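Local coordinates for protein D-glucosaminate-6-phosphate ammonia lyase (Salmonella typhimurium, PDB 7LCE) that belongs to the fold-type I family of pyridoxal phosphate enzymes and carries its cofactor covalently attached to a lysine side chain, at residues A82-V93 with W229-I240; G101-H112 with A148-V159. One frame throughout, in Å; residues are numbered along the deposited sequence.

Interaction 1 (A82-V93 with W229-I240)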
loop_
_atom_site.group_PDB
_atom_site.type_symbol
_atom_site.label_atom_id
_atom_site.label_comp_id
_atom_site.label_asym_id
_atom_site.label_seq_id
_atom_site.Cartn_x
_atom_site.Cartn_y
_atom_site.Cartn_z
ATOM N N ALA A 82 18.350 -13.751 -18.720
ATOM C CA ALA A 82 17.621 -12.723 -19.454
ATOM C C ALA A 82 16.890 -13.313 -20.651
ATOM O O ALA A 82 15.797 -12.853 -21.002
ATOM C CB ALA A 82 18.572 -11.615 -19.903
ATOM N N ALA A 83 17.478 -14.324 -21.293
ATOM C CA ALA A 83 16.791 -15.007 -22.383
ATOM C C ALA A 83 15.541 -15.721 -21.884
ATOM O O ALA A 83 14.507 -15.731 -22.565
ATOM C CB ALA A 83 17.741 -15.991 -23.067
ATOM N N ALA A 84 15.617 -16.338 -20.702
ATOM C CA ALA A 84 14.460 -17.050 -20.170
ATOM C C ALA A 84 13.370 -16.093 -19.709
ATOM O O ALA A 84 12.183 -16.442 -19.748
ATOM C CB ALA A 84 14.884 -17.961 -19.017
ATOM N N ILE A 85 13.743 -14.895 -19.273
ATOM C CA ILE A 85 12.762 -13.933 -18.782
ATOM C C ILE A 85 12.153 -13.127 -19.921
ATOM O O ILE A 85 10.938 -12.916 -19.957
ATOM C CB ILE A 85 13.410 -13.019 -17.725
ATOM C CG1 ILE A 85 13.849 -13.843 -16.515
ATOM C CG2 ILE A 85 12.444 -11.925 -17.299
ATOM C CD1 ILE A 85 14.479 -13.027 -15.416
ATOM N N THR A 86 12.977 -12.684 -20.871
ATOM C CA THR A 86 12.495 -11.829 -21.950
ATOM C C THR A 86 11.895 -12.610 -23.109
ATOM O O THR A 86 11.124 -12.034 -23.884
ATOM C CB THR A 86 13.630 -10.954 -22.485
ATOM O OG1 THR A 86 14.673 -11.789 -23.005
ATOM C CG2 THR A 86 14.192 -10.071 -21.384
ATOM N N HIS A 87 12.237 -13.892 -23.251
ATOM C CA HIS A 87 11.867 -14.702 -24.413
ATOM C C HIS A 87 12.343 -14.078 -25.719
ATOM O O HIS A 87 11.835 -14.416 -26.792
ATOM C CB HIS A 87 10.352 -14.947 -24.476
ATOM C CG HIS A 87 9.839 -15.848 -23.397
ATOM N ND1 HIS A 87 9.637 -15.418 -22.102
ATOM C CD2 HIS A 87 9.488 -17.154 -23.418
ATOM C CE1 HIS A 87 9.186 -16.422 -21.373
ATOM N NE2 HIS A 87 9.085 -17.487 -22.147
ATOM N N GLY A 88 13.315 -13.171 -25.648
ATOM C CA GLY A 88 13.784 -12.457 -26.812
ATOM C C GLY A 88 12.966 -11.240 -27.185
ATOM O O GLY A 88 13.323 -10.553 -28.152
ATOM N N ASP A 89 11.888 -10.950 -26.456
ATOM C CA ASP A 89 11.052 -9.792 -26.757
ATOM C C ASP A 89 11.875 -8.513 -26.660
ATOM O O ASP A 89 12.475 -8.227 -25.619
ATOM C CB ASP A 89 9.863 -9.742 -25.797
ATOM C CG ASP A 89 8.941 -8.563 -26.063
ATOM O OD1 ASP A 89 8.982 -8.008 -27.180
ATOM O OD2 ASP A 89 8.174 -8.187 -25.150
ATOM N N ARG A 90 11.889 -7.740 -27.752
ATOM C CA ARG A 90 12.745 -6.558 -27.818
ATOM C C ARG A 90 12.384 -5.533 -26.752
ATOM O O ARG A 90 13.268 -4.838 -26.240
ATOM C CB ARG A 90 12.668 -5.942 -29.213
ATOM C CG ARG A 90 13.522 -6.670 -30.239
ATOM C CD ARG A 90 13.317 -6.125 -31.643
ATOM N NE ARG A 90 11.954 -6.344 -32.110
ATOM C CZ ARG A 90 11.541 -6.115 -33.349
ATOM N NH1 ARG A 90 12.366 -5.666 -34.282
ATOM N NH2 ARG A 90 10.268 -6.344 -33.660
ATOM N N ALA A 91 11.102 -5.425 -26.403
ATOM C CA ALA A 91 10.705 -4.495 -25.350
ATOM C C ALA A 91 11.227 -4.953 -23.994
ATOM O O ALA A 91 11.781 -4.154 -23.230
ATOM C CB ALA A 91 9.184 -4.350 -25.322
ATOM N N ARG A 92 11.071 -6.242 -23.684
ATOM C CA ARG A 92 11.548 -6.755 -22.404
ATOM C C ARG A 92 13.069 -6.714 -22.311
ATOM O O ARG A 92 13.616 -6.579 -21.210
ATOM C CB ARG A 92 11.039 -8.180 -22.186
ATOM C CG ARG A 92 9.543 -8.260 -21.954
ATOM C CD ARG A 92 9.077 -9.696 -21.781
ATOM N NE ARG A 92 7.989 -9.799 -20.816
ATOM C CZ ARG A 92 7.549 -10.938 -20.298
ATOM N NH1 ARG A 92 8.076 -12.102 -20.639
ATOM N NH2 ARG A 92 6.549 -10.909 -19.424
ATOM N N VAL A 93 13.764 -6.835 -23.445
ATOM C CA VAL A 93 15.224 -6.785 -23.435
ATOM C C VAL A 93 15.710 -5.423 -22.957
ATOM O O VAL A 93 16.680 -5.325 -22.194
ATOM C CB VAL A 93 15.781 -7.132 -24.826
ATOM C CG1 VAL A 93 17.223 -6.677 -24.957
ATOM C CG2 VAL A 93 15.686 -8.627 -25.062
ATOM N N TRP A 229 15.945 -20.984 -27.744
ATOM C CA TRP A 229 16.441 -20.249 -26.586
ATOM C C TRP A 229 17.757 -19.540 -26.872
ATOM O O TRP A 229 17.998 -18.450 -26.342
ATOM C CB TRP A 229 16.596 -21.185 -25.384
ATOM C CG TRP A 229 15.284 -21.608 -24.802
ATOM C CD1 TRP A 229 14.740 -22.860 -24.827
ATOM C CD2 TRP A 229 14.341 -20.772 -24.123
ATOM N NE1 TRP A 229 13.518 -22.857 -24.197
ATOM C CE2 TRP A 229 13.250 -21.587 -23.757
ATOM C CE3 TRP A 229 14.312 -19.416 -23.788
ATOM C CZ2 TRP A 229 12.144 -21.089 -23.073
ATOM C CZ3 TRP A 229 13.211 -18.923 -23.109
ATOM C CH2 TRP A 229 12.142 -19.759 -22.760
ATOM N N ILE A 230 18.625 -20.144 -27.690
ATOM C CA ILE A 230 19.854 -19.460 -28.086
ATOM C C ILE A 230 19.521 -18.171 -28.829
ATOM O O ILE A 230 20.210 -17.154 -28.682
ATOM C CB ILE A 230 20.742 -20.393 -28.930
ATOM C CG1 ILE A 230 21.238 -21.565 -28.085
ATOM C CG2 ILE A 230 21.934 -19.634 -29.492
ATOM C CD1 ILE A 230 22.134 -21.150 -26.941
ATOM N N ALA A 231 18.450 -18.192 -29.628
ATOM C CA ALA A 231 18.003 -16.979 -30.304
ATOM C C ALA A 231 17.640 -15.890 -29.304
ATOM O O ALA A 231 17.949 -14.710 -29.518
ATOM C CB ALA A 231 16.816 -17.295 -31.212
ATOM N N ALA A 232 16.995 -16.266 -28.195
ATOM C CA ALA A 232 16.689 -15.289 -27.154
ATOM C C ALA A 232 17.954 -14.774 -26.484
ATOM O O ALA A 232 17.976 -13.639 -25.996
ATOM C CB ALA A 232 15.748 -15.896 -26.117
ATOM N N CYS A 233 19.012 -15.586 -26.444
ATOM C CA CYS A 233 20.292 -15.096 -25.947
ATOM C C CYS A 233 20.878 -14.067 -26.903
ATOM O O CYS A 233 21.334 -12.999 -26.478
ATOM C CB CYS A 233 21.264 -16.256 -25.743
ATOM S SG CYS A 233 20.758 -17.444 -24.482
ATOM N N LYS A 234 20.869 -14.373 -28.205
ATOM C CA LYS A 234 21.382 -13.431 -29.195
ATOM C C LYS A 234 20.657 -12.094 -29.118
ATOM O O LYS A 234 21.275 -11.041 -29.317
ATOM C CB LYS A 234 21.247 -14.020 -30.599
ATOM C CG LYS A 234 22.094 -15.261 -30.839
ATOM C CD LYS A 234 21.920 -15.790 -32.257
ATOM C CE LYS A 234 22.810 -16.998 -32.507
ATOM N NZ LYS A 234 22.662 -17.535 -33.888
ATOM N N ALA A 235 19.362 -12.115 -28.798
ATOM C CA ALA A 235 18.570 -10.893 -28.720
ATOM C C ALA A 235 19.050 -9.943 -27.633
ATOM O O ALA A 235 18.617 -8.785 -27.613
ATOM C CB ALA A 235 17.098 -11.235 -28.482
ATOM N N GLN A 236 19.916 -10.396 -26.731
ATOM C CA GLN A 236 20.382 -9.558 -25.634
ATOM C C GLN A 236 21.469 -8.571 -26.049
ATOM O O GLN A 236 21.915 -7.785 -25.205
ATOM C CB GLN A 236 20.891 -10.438 -24.488
ATOM C CG GLN A 236 19.889 -11.492 -24.023
ATOM C CD GLN A 236 18.592 -10.894 -23.504
ATOM O OE1 GLN A 236 18.582 -9.801 -22.937
ATOM N NE2 GLN A 236 17.487 -11.605 -23.709
ATOM N N HIS A 237 21.900 -8.580 -27.317
ATOM C CA HIS A 237 22.950 -7.664 -27.758
ATOM C C HIS A 237 22.512 -6.205 -27.709
ATOM O O HIS A 237 23.366 -5.318 -27.605
ATOM C CB HIS A 237 23.410 -8.019 -29.173
ATOM C CG HIS A 237 22.469 -7.570 -30.249
ATOM N ND1 HIS A 237 21.437 -8.358 -30.714
ATOM C CD2 HIS A 237 22.401 -6.412 -30.949
ATOM C CE1 HIS A 237 20.779 -7.708 -31.657
ATOM N NE2 HIS A 237 21.342 -6.524 -31.817
ATOM N N GLN A 238 21.213 -5.936 -27.796
ATOM C CA GLN A 238 20.690 -4.590 -27.625
ATOM C C GLN A 238 20.418 -4.242 -26.167
ATOM O O GLN A 238 19.982 -3.121 -25.883
ATOM C CB GLN A 238 19.411 -4.414 -28.446
ATOM C CG GLN A 238 19.645 -4.398 -29.944
ATOM C CD GLN A 238 18.386 -4.083 -30.720
ATOM O OE1 GLN A 238 17.276 -4.321 -30.244
ATOM N NE2 GLN A 238 18.550 -3.530 -31.916
ATOM N N GLY A 239 20.655 -5.173 -25.245
ATOM C CA GLY A 239 20.384 -4.927 -23.843
ATOM C C GLY A 239 21.584 -5.113 -22.939
ATOM O O GLY A 239 22.604 -4.431 -23.096
ATOM N N ILE A 240 21.482 -6.047 -21.991
ATOM C CA ILE A 240 22.523 -6.186 -20.980
ATOM C C ILE A 240 23.802 -6.785 -21.545
ATOM O O ILE A 240 24.874 -6.603 -20.959
ATOM C CB ILE A 240 22.005 -7.020 -19.794
ATOM C CG1 ILE A 240 21.693 -8.447 -20.241
ATOM C CG2 ILE A 240 20.782 -6.365 -19.179
ATOM C CD1 ILE A 240 21.415 -9.393 -19.096
#
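T86 and Q236 supply the hydrogen bond between the two segments, their side chains meeting from opposite directions. Q236 NE2 donates to T86 OG1 over 2.9 Å; the bond is bent (143° at the hydrogen), though OG1 lies almost in the amide plane. Q236 NE2 also donates to A232 O at 3.1 Å, so one amide group links T86 to the backbone of helix 229-234. A bend at chi2 (-61°) folds the Q236 chain back to make both bonds possible. T86 OG1 in turn accepts from G88 N at 3.3 Å, an ST turn that fixes the hydroxyl where helix 73-86 ends.

Small side chains pack beside this polar centre. The methyl of A83 fits against the other helix, its CB 3.6 Å from A232 CB and equally near C233 SG. A232 CB also rests on the backbone of G88, in the turn, and A235 CB touches G88 CA and O. Farther along, V93 divides its branches: V93 CG2 lies against the Q236 amide, 3.7 Å from Q236 NE2, whereas CG1 meets backbone atoms, A235 O and G239 N. I240 CD1 reaches A82 CB.

The aromatic contacts close the other end. W229 turns its six-membered ring edge-on to A83 O, with W229 CZ3 3.5 Å from that oxygen, and the H87 ring lies obliquely beside it, centroids 5.4 Å apart. P185 touches both A84 and W229, and a calcium ion is bound near H87.

The short axes of helices 82-86 and 229-234 approach to 8.3 Å at 101°, a near-perpendicular crossing where the helices meet through A83 and A232, with the turn at G88 packed beside them. It is helix-helix packing within the sheet-containing domain of a fold-type I pyridoxal phosphate enzyme.

Interaction 2 (G101-H112 with A148-V159)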
loop_
_atom_site.group_PDB
_atom_site.type_symbol
_atom_site.label_atom_id
_atom_site.label_comp_id
_atom_site.label_asym_id
_atom_site.label_seq_id
_atom_site.Cartn_x
_atom_site.Cartn_y
_atom_site.Cartn_z
ATOM N N GLY A 101 7.129 -7.160 -12.630
ATOM C CA GLY A 101 5.894 -7.664 -13.198
ATOM C C GLY A 101 6.028 -8.780 -14.205
ATOM O O GLY A 101 5.039 -9.115 -14.864
ATOM N N MET A 102 7.208 -9.366 -14.358
ATOM C CA MET A 102 7.409 -10.478 -15.272
ATOM C C MET A 102 7.661 -11.753 -14.482
ATOM O O MET A 102 7.940 -11.728 -13.279
ATOM C CB MET A 102 8.588 -10.227 -16.219
ATOM C CG MET A 102 8.651 -8.854 -16.851
ATOM S SD MET A 102 10.159 -8.720 -17.831
ATOM C CE MET A 102 10.098 -7.008 -18.341
ATOM N N ALA A 103 7.579 -12.880 -15.183
ATOM C CA ALA A 103 8.032 -14.139 -14.611
ATOM C C ALA A 103 9.552 -14.119 -14.582
ATOM O O ALA A 103 10.199 -14.227 -15.628
ATOM C CB ALA A 103 7.508 -15.314 -15.429
ATOM N N ASN A 104 10.129 -13.965 -13.386
ATOM C CA ASN A 104 11.565 -13.747 -13.258
ATOM C C ASN A 104 12.225 -14.639 -12.213
ATOM O O ASN A 104 13.412 -14.452 -11.925
ATOM C CB ASN A 104 11.859 -12.281 -12.923
ATOM C CG ASN A 104 11.080 -11.788 -11.715
ATOM O OD1 ASN A 104 10.558 -12.580 -10.928
ATOM N ND2 ASN A 104 11.015 -10.471 -11.553
ATOM N N GLU A 105 11.497 -15.578 -11.619
ATOM C CA GLU A 105 12.079 -16.418 -10.582
ATOM C C GLU A 105 12.915 -17.524 -11.210
ATOM O O GLU A 105 12.451 -18.232 -12.111
ATOM C CB GLU A 105 10.983 -17.007 -9.695
ATOM C CG GLU A 105 10.299 -15.976 -8.812
ATOM C CD GLU A 105 9.211 -16.574 -7.944
ATOM O OE1 GLU A 105 9.008 -17.807 -8.000
ATOM O OE2 GLU A 105 8.555 -15.806 -7.209
ATOM N N VAL A 106 14.151 -17.665 -10.736
ATOM C CA VAL A 106 15.059 -18.727 -11.162
ATOM C C VAL A 106 15.171 -19.723 -10.018
ATOM O O VAL A 106 15.607 -19.368 -8.915
ATOM C CB VAL A 106 16.440 -18.178 -11.550
ATOM C CG1 VAL A 106 17.403 -19.322 -11.806
ATOM C CG2 VAL A 106 16.333 -17.290 -12.775
ATOM N N VAL A 107 14.776 -20.965 -10.275
ATOM C CA VAL A 107 14.716 -22.002 -9.252
ATOM C C VAL A 107 15.995 -22.824 -9.309
ATOM O O VAL A 107 16.334 -23.391 -10.355
ATOM C CB VAL A 107 13.478 -22.891 -9.438
ATOM C CG1 VAL A 107 13.561 -24.096 -8.527
ATOM C CG2 VAL A 107 12.213 -22.092 -9.161
ATOM N N MET A 108 16.696 -22.908 -8.181
ATOM C CA MET A 108 17.934 -23.667 -8.103
ATOM C C MET A 108 18.062 -24.276 -6.717
ATOM O O MET A 108 17.371 -23.878 -5.774
ATOM C CB MET A 108 19.149 -22.791 -8.420
ATOM C CG MET A 108 19.359 -21.664 -7.434
ATOM S SD MET A 108 20.794 -20.659 -7.847
ATOM C CE MET A 108 22.128 -21.830 -7.616
ATOM N N LEU A 109 18.953 -25.259 -6.606
ATOM C CA LEU A 109 19.218 -25.888 -5.319
ATOM C C LEU A 109 19.987 -24.938 -4.410
ATOM O O LEU A 109 20.896 -24.231 -4.852
ATOM C CB LEU A 109 20.024 -27.172 -5.510
ATOM C CG LEU A 109 19.403 -28.313 -6.310
ATOM C CD1 LEU A 109 20.367 -29.486 -6.364
ATOM C CD2 LEU A 109 18.074 -28.735 -5.704
ATOM N N ARG A 110 19.617 -24.927 -3.125
ATOM C CA ARG A 110 20.384 -24.152 -2.154
ATOM C C ARG A 110 21.823 -24.644 -2.082
ATOM O O ARG A 110 22.756 -23.848 -1.923
ATOM C CB ARG A 110 19.719 -24.219 -0.779
ATOM C CG ARG A 110 20.565 -23.630 0.343
ATOM C CD ARG A 110 19.785 -23.507 1.641
ATOM N NE ARG A 110 18.982 -22.291 1.675
ATOM C CZ ARG A 110 17.677 -22.249 1.444
ATOM N NH1 ARG A 110 16.987 -23.344 1.176
ATOM N NH2 ARG A 110 17.049 -21.078 1.485
ATOM N N GLY A 111 22.028 -25.953 -2.220
ATOM C CA GLY A 111 23.373 -26.493 -2.262
ATOM C C GLY A 111 24.182 -26.065 -3.468
ATOM O O GLY A 111 25.394 -26.299 -3.490
ATOM N N HIS A 112 23.544 -25.459 -4.469
ATOM C CA HIS A 112 24.239 -24.979 -5.655
ATOM C C HIS A 112 24.495 -23.479 -5.643
ATOM O O HIS A 112 25.163 -22.975 -6.552
ATOM C CB HIS A 112 23.448 -25.347 -6.913
ATOM C CG HIS A 112 23.502 -26.803 -7.247
ATOM N ND1 HIS A 112 22.958 -27.323 -8.401
ATOM C CD2 HIS A 112 24.039 -27.850 -6.579
ATOM C CE1 HIS A 112 23.159 -28.628 -8.431
ATOM N NE2 HIS A 112 23.812 -28.973 -7.336
ATOM N N ALA A 148 8.574 -25.378 -5.798
ATOM C CA ALA A 148 9.108 -24.052 -6.091
ATOM C C ALA A 148 8.612 -23.502 -7.421
ATOM O O ALA A 148 8.710 -22.292 -7.651
ATOM C CB ALA A 148 10.638 -24.085 -6.083
ATOM N N ILE A 149 8.092 -24.354 -8.295
ATOM C CA ILE A 149 7.609 -23.916 -9.598
ATOM C C ILE A 149 6.234 -23.282 -9.435
ATOM O O ILE A 149 5.327 -23.880 -8.844
ATOM C CB ILE A 149 7.555 -25.096 -10.581
ATOM C CG1 ILE A 149 8.910 -25.802 -10.645
ATOM C CG2 ILE A 149 7.129 -24.620 -11.960
ATOM C CD1 ILE A 149 10.026 -24.918 -11.148
ATOM N N ASN A 150 6.075 -22.074 -9.966
ATOM C CA ASN A 150 4.778 -21.410 -10.013
ATOM C C ASN A 150 4.758 -20.506 -11.241
ATOM O O ASN A 150 5.688 -20.514 -12.053
ATOM C CB ASN A 150 4.500 -20.654 -8.707
ATOM C CG ASN A 150 5.552 -19.614 -8.398
ATOM O OD1 ASN A 150 5.552 -18.527 -8.971
ATOM N ND2 ASN A 150 6.455 -19.941 -7.481
ATOM N N GLU A 151 3.685 -19.723 -11.383
ATOM C CA GLU A 151 3.507 -18.912 -12.583
ATOM C C GLU A 151 4.541 -17.798 -12.702
ATOM O O GLU A 151 4.689 -17.225 -13.787
ATOM C CB GLU A 151 2.099 -18.314 -12.617
ATOM C CG GLU A 151 1.831 -17.268 -11.543
ATOM C CD GLU A 151 1.500 -17.876 -10.192
ATOM O OE1 GLU A 151 1.417 -19.121 -10.099
ATOM O OE2 GLU A 151 1.327 -17.107 -9.223
ATOM N N LYS A 152 5.251 -17.477 -11.622
ATOM C CA LYS A 152 6.318 -16.487 -11.666
ATOM C C LYS A 152 7.675 -17.090 -12.004
ATOM O O LYS A 152 8.631 -16.340 -12.227
ATOM C CB LYS A 152 6.408 -15.746 -10.326
ATOM C CG LYS A 152 5.353 -14.667 -10.141
ATOM C CD LYS A 152 5.492 -13.561 -11.177
ATOM C CE LYS A 152 4.732 -12.310 -10.753
ATOM N NZ LYS A 152 4.791 -11.227 -11.776
ATOM N N THR A 153 7.784 -18.416 -12.036
ATOM C CA THR A 153 9.056 -19.063 -12.324
ATOM C C THR A 153 9.439 -18.853 -13.783
ATOM O O THR A 153 8.606 -19.010 -14.682
ATOM C CB THR A 153 8.978 -20.558 -12.010
ATOM O OG1 THR A 153 8.637 -20.741 -10.631
ATOM C CG2 THR A 153 10.315 -21.224 -12.280
ATOM N N ALA A 154 10.700 -18.492 -14.019
ATOM C CA ALA A 154 11.188 -18.234 -15.367
ATOM C C ALA A 154 12.143 -19.292 -15.890
ATOM O O ALA A 154 12.190 -19.508 -17.104
ATOM C CB ALA A 154 11.891 -16.873 -15.427
ATOM N N ALA A 155 12.893 -19.961 -15.017
ATOM C CA ALA A 155 13.846 -20.977 -15.446
ATOM C C ALA A 155 14.293 -21.787 -14.238
ATOM O O ALA A 155 14.130 -21.364 -13.088
ATOM C CB ALA A 155 15.060 -20.351 -16.143
ATOM N N LEU A 156 14.867 -22.954 -14.519
ATOM C CA LEU A 156 15.545 -23.771 -13.524
ATOM C C LEU A 156 17.042 -23.734 -13.797
ATOM O O LEU A 156 17.469 -23.721 -14.956
ATOM C CB LEU A 156 15.052 -25.221 -13.554
ATOM C CG LEU A 156 13.684 -25.558 -12.959
ATOM C CD1 LEU A 156 12.553 -25.043 -13.837
ATOM C CD2 LEU A 156 13.555 -27.063 -12.742
ATOM N N LEU A 157 17.842 -23.714 -12.733
ATOM C CA LEU A 157 19.291 -23.603 -12.856
ATOM C C LEU A 157 19.961 -24.772 -12.149
ATOM O O LEU A 157 19.731 -24.998 -10.955
ATOM C CB LEU A 157 19.794 -22.278 -12.285
ATOM C CG LEU A 157 21.297 -22.055 -12.463
ATOM C CD1 LEU A 157 21.612 -21.754 -13.909
ATOM C CD2 LEU A 157 21.798 -20.938 -11.567
ATOM N N TYR A 158 20.791 -25.503 -12.884
ATOM C CA TYR A 158 21.626 -26.562 -12.337
ATOM C C TYR A 158 23.085 -26.151 -12.479
ATOM O O TYR A 158 23.519 -25.767 -13.569
ATOM C CB TYR A 158 21.372 -27.889 -13.056
ATOM C CG TYR A 158 22.046 -29.082 -12.416
ATOM C CD1 TYR A 158 23.376 -29.381 -12.684
ATOM C CD2 TYR A 158 21.347 -29.921 -11.558
ATOM C CE1 TYR A 158 23.999 -30.475 -12.105
ATOM C CE2 TYR A 158 21.961 -31.019 -10.974
ATOM C CZ TYR A 158 23.286 -31.291 -11.252
ATOM O OH TYR A 158 23.906 -32.379 -10.678
ATOM N N VAL A 159 23.835 -26.227 -11.385
ATOM C CA VAL A 159 25.234 -25.814 -11.360
ATOM C C VAL A 159 26.091 -27.056 -11.165
ATOM O O VAL A 159 25.960 -27.758 -10.154
ATOM C CB VAL A 159 25.502 -24.784 -10.251
ATOM C CG1 VAL A 159 26.926 -24.258 -10.350
ATOM C CG2 VAL A 159 24.499 -23.643 -10.324
#
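Strand 105-109 pairs in parallel with strand 153-159 inside the seven-stranded mixed sheet, where strands 130-134 and 186-189 flank the pair. Backbone bonds supply the evidence: E105 N to K152 O, V107 N to A155 O, and L157 N to V107 O at 2.8 Å. E105 O accepts from A154 N at 2.6 Å and weakly from A155 N, and the register slips by one residue before V106: a beta bulge.

On one face V107 CG2 meets T153 CG2 at 3.8 Å while CG1 touches A148 CB. The extended E105 side chain crosses K152 at about a right angle, and OE1 takes a weak bond from N150 ND2, with carboxylate and amide planes 85° apart. N150 OD1 accepts from K152 N, an Asx turn ahead of the strand. The other face carries V106 against L157 CB, and M108 alongside L157 with M108 SD 3.9 Å from L157 CD2.

Past the end of strand 105-109, H112 sets its edge, CE1 foremost, over the face of Y158, which is still in strand 153-159: a T-shaped pair (centroids 4.9 Å apart, planes at 88°). V159 O and L109 CD1 lie over opposite faces of the imidazole, each offset toward its rim.

The whole sheet, in strand order 1-7-6-5-4-2-3 with 221-225 antiparallel to its neighbours, is characteristic of the large domain of fold-type I pyridoxal phosphate enzymes, and this parallel pair is part of it.

In the fold
From the N terminus, the chain runs along helix 73-86 into helix 90-95, the first half of interaction 1, and soon enters strand 105-109. It then forms strand 130-134 and returns to strand 153-159, closing the shorter loop of interaction 2. Not until helix 227-234, after strands 186-189, 206-210 and 221-225, does interaction 1 close, so its loop encloses the other without crossing it. The centres lie about 17 Å apart, and helix 73-86 bridges them: A84 CB packs 3.7 Å from A155 CB, and I85 CD1 meets N104 CB. Through this packing the helix crossing of interaction 1 is seated on the strand pair 105-109 and 153-159.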